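Local coordinates for hypothetical protein PH1320 (Pyrococcus horikoshii, PDB 2E87) that binds GDP and is probably a GTP-binding protein of the Obg type, its cellular role still unknown, at residues Tyr197-Val206 with Gln217-Leu225. Sequence-based numbering, arbitrary orientation.
Sequences YPFTTRGINV and QIIDTPGLL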
# COMPACT_ATOMS: atom_id res chain seq x y z
N TYR A 197 0.62 1.83 10.97
CA TYR A 197 1.82 2.22 10.26
C TYR A 197 2.97 1.28 10.59
O TYR A 197 3.26 1.01 11.75
CB TYR A 197 2.21 3.65 10.59
CG TYR A 197 3.03 4.28 9.50
CD1 TYR A 197 2.45 5.11 8.54
CD2 TYR A 197 4.40 4.02 9.42
CE1 TYR A 197 3.23 5.68 7.52
CE2 TYR A 197 5.18 4.57 8.42
CZ TYR A 197 4.60 5.41 7.48
OH TYR A 197 5.41 5.98 6.54
N PRO A 198 3.65 0.77 9.55
CA PRO A 198 4.78 -0.15 9.75
C PRO A 198 5.81 0.38 10.74
O PRO A 198 6.21 1.55 10.67
CB PRO A 198 5.34 -0.30 8.35
CG PRO A 198 4.09 -0.21 7.50
CD PRO A 198 3.37 0.96 8.12
N PHE A 199 6.23 -0.46 11.68
CA PHE A 199 7.24 -0.11 12.70
C PHE A 199 6.78 0.86 13.79
O PHE A 199 7.60 1.53 14.42
CB PHE A 199 8.51 0.44 12.03
CG PHE A 199 9.15 -0.53 11.10
CD1 PHE A 199 8.72 -0.64 9.79
CD2 PHE A 199 10.14 -1.39 11.55
CE1 PHE A 199 9.25 -1.60 8.94
CE2 PHE A 199 10.68 -2.36 10.71
CZ PHE A 199 10.24 -2.47 9.40
N THR A 200 5.47 0.95 14.00
CA THR A 200 4.98 1.82 15.06
C THR A 200 4.26 0.92 16.04
O THR A 200 3.75 -0.15 15.67
CB THR A 200 4.00 2.92 14.57
OG1 THR A 200 2.80 2.31 14.08
CG2 THR A 200 4.65 3.78 13.50
N THR A 201 4.24 1.35 17.29
CA THR A 201 3.60 0.61 18.35
C THR A 201 2.08 0.65 18.22
O THR A 201 1.44 -0.38 18.01
CB THR A 201 4.01 1.20 19.73
OG1 THR A 201 3.78 2.62 19.74
CG2 THR A 201 5.49 0.94 19.99
N ARG A 202 1.52 1.85 18.28
CA ARG A 202 0.07 2.01 18.22
C ARG A 202 -0.44 2.81 17.02
O ARG A 202 -1.55 3.32 17.06
CB ARG A 202 -0.40 2.67 19.51
CG ARG A 202 0.31 2.13 20.74
CD ARG A 202 0.31 3.12 21.89
NE ARG A 202 1.35 2.79 22.86
CZ ARG A 202 1.41 1.65 23.55
NH1 ARG A 202 0.47 0.72 23.38
NH2 ARG A 202 2.41 1.43 24.39
N GLY A 203 0.37 2.92 15.97
CA GLY A 203 -0.07 3.66 14.80
C GLY A 203 0.03 5.17 14.92
O GLY A 203 0.66 5.70 15.83
N ILE A 204 -0.61 5.88 13.99
CA ILE A 204 -0.55 7.33 13.99
C ILE A 204 -1.93 7.99 13.89
O ILE A 204 -2.87 7.45 13.31
CB ILE A 204 0.33 7.85 12.84
CG1 ILE A 204 -0.29 7.48 11.49
CG2 ILE A 204 1.73 7.26 12.95
CD1 ILE A 204 0.41 8.11 10.31
N ASN A 205 -2.04 9.18 14.47
CA ASN A 205 -3.27 9.92 14.44
C ASN A 205 -3.43 10.56 13.07
O ASN A 205 -2.47 11.06 12.50
CB ASN A 205 -3.27 10.99 15.51
CG ASN A 205 -3.14 10.41 16.89
OD1 ASN A 205 -4.06 9.77 17.39
ND2 ASN A 205 -1.99 10.62 17.51
N VAL A 206 -4.66 10.54 12.57
CA VAL A 206 -4.96 11.13 11.28
C VAL A 206 -6.18 12.00 11.42
O VAL A 206 -7.24 11.54 11.84
CB VAL A 206 -5.32 10.08 10.23
CG1 VAL A 206 -5.65 10.79 8.94
CG2 VAL A 206 -4.19 9.10 10.05
N GLN A 217 -5.34 17.27 5.27
CA GLN A 217 -5.09 16.13 6.12
C GLN A 217 -3.94 16.42 7.11
O GLN A 217 -2.92 17.00 6.74
CB GLN A 217 -4.76 14.91 5.26
CG GLN A 217 -4.74 13.61 6.04
CD GLN A 217 -4.50 12.40 5.16
OE1 GLN A 217 -3.49 12.31 4.46
NE2 GLN A 217 -5.44 11.47 5.20
N ILE A 218 -4.10 16.01 8.36
CA ILE A 218 -3.08 16.21 9.39
C ILE A 218 -2.72 14.87 10.03
O ILE A 218 -3.60 14.13 10.46
CB ILE A 218 -3.58 17.13 10.54
CG1 ILE A 218 -4.37 18.34 10.00
CG2 ILE A 218 -2.39 17.63 11.34
CD1 ILE A 218 -3.58 19.28 9.13
N ILE A 219 -1.43 14.55 10.10
CA ILE A 219 -0.98 13.32 10.75
C ILE A 219 0.21 13.62 11.65
O ILE A 219 0.96 14.56 11.41
CB ILE A 219 -0.52 12.23 9.75
CG1 ILE A 219 0.75 12.67 9.03
CG2 ILE A 219 -1.60 11.94 8.74
CD1 ILE A 219 1.36 11.59 8.16
N ASP A 220 0.36 12.84 12.72
CA ASP A 220 1.53 13.01 13.58
C ASP A 220 2.42 11.79 13.35
O ASP A 220 2.00 10.81 12.72
CB ASP A 220 1.16 13.18 15.06
CG ASP A 220 0.34 12.04 15.62
OD1 ASP A 220 -0.01 11.10 14.88
OD2 ASP A 220 0.05 12.12 16.83
N THR A 221 3.65 11.84 13.85
CA THR A 221 4.57 10.76 13.57
C THR A 221 5.20 10.03 14.74
O THR A 221 6.39 9.72 14.72
CB THR A 221 5.67 11.29 12.66
OG1 THR A 221 6.31 12.40 13.30
CG2 THR A 221 5.07 11.76 11.34
N PRO A 222 4.41 9.72 15.78
CA PRO A 222 5.04 9.01 16.90
C PRO A 222 5.70 7.72 16.41
O PRO A 222 5.14 6.99 15.60
CB PRO A 222 3.87 8.75 17.85
CG PRO A 222 2.73 8.50 16.87
CD PRO A 222 2.94 9.59 15.82
N GLY A 223 6.91 7.46 16.90
CA GLY A 223 7.61 6.26 16.50
C GLY A 223 8.25 6.35 15.14
O GLY A 223 8.92 5.40 14.72
N LEU A 224 8.07 7.47 14.45
CA LEU A 224 8.63 7.65 13.11
C LEU A 224 9.58 8.86 13.00
O LEU A 224 10.74 8.72 12.60
CB LEU A 224 7.49 7.77 12.09
CG LEU A 224 6.46 6.62 12.02
CD1 LEU A 224 5.34 6.96 11.03
CD2 LEU A 224 7.14 5.30 11.60
N LEU A 225 9.09 10.04 13.36
CA LEU A 225 9.92 11.23 13.26
C LEU A 225 10.16 11.85 14.62
O LEU A 225 10.29 13.07 14.75
CB LEU A 225 9.28 12.25 12.31
CG LEU A 225 9.29 11.82 10.84
CD1 LEU A 225 8.60 12.87 10.00
CD2 LEU A 225 10.73 11.63 10.36
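D220 grips N205 with both carboxylate oxygens. D220 OD1 accepts from the backbone N of N205 at 2.8 Å. D220 OD2 accepts from N205 ND2 at 2.6 Å, with an N-H...O angle of 161°; both donors arrive on syn sides, slightly out of the carboxylate plane. OD2 lies nearly in the N205 amide plane, although amide and carboxylate planes are turned 51° apart. With chi1 at 57°, the D220 carboxylate sits between its own backbone N and carbonyl carbon, turned to the neighbouring strand. A leucine here would probably leave the N205 amide and backbone N-H without their acceptors and free the N205 side chain to turn. A weak hydrogen bond from D220 N to N205 O follows, and N205 O also meets I219 CA at 3.2 Å in a CA-H...O contact. These pairs lie in the antiparallel hairpin of strands 204-211 and 214-220. D220 begins the DTPG sequence, the G3 (Walker B) motif of P-loop GTPases, consistent with its place beside K180 and S181, which bind GDP. V206 and I219 form a non-hydrogen-bonded pair, their side chains side by side. At the start of its strand, I204 CG2 packs against P222 CD, just past the other strand's end, at 3.9 Å. Farther out, L224 CD1 makes a CH-pi contact over one face of the Y197 ring, 3.6 Å from its centroid; Y197 OH bonds to A239 O.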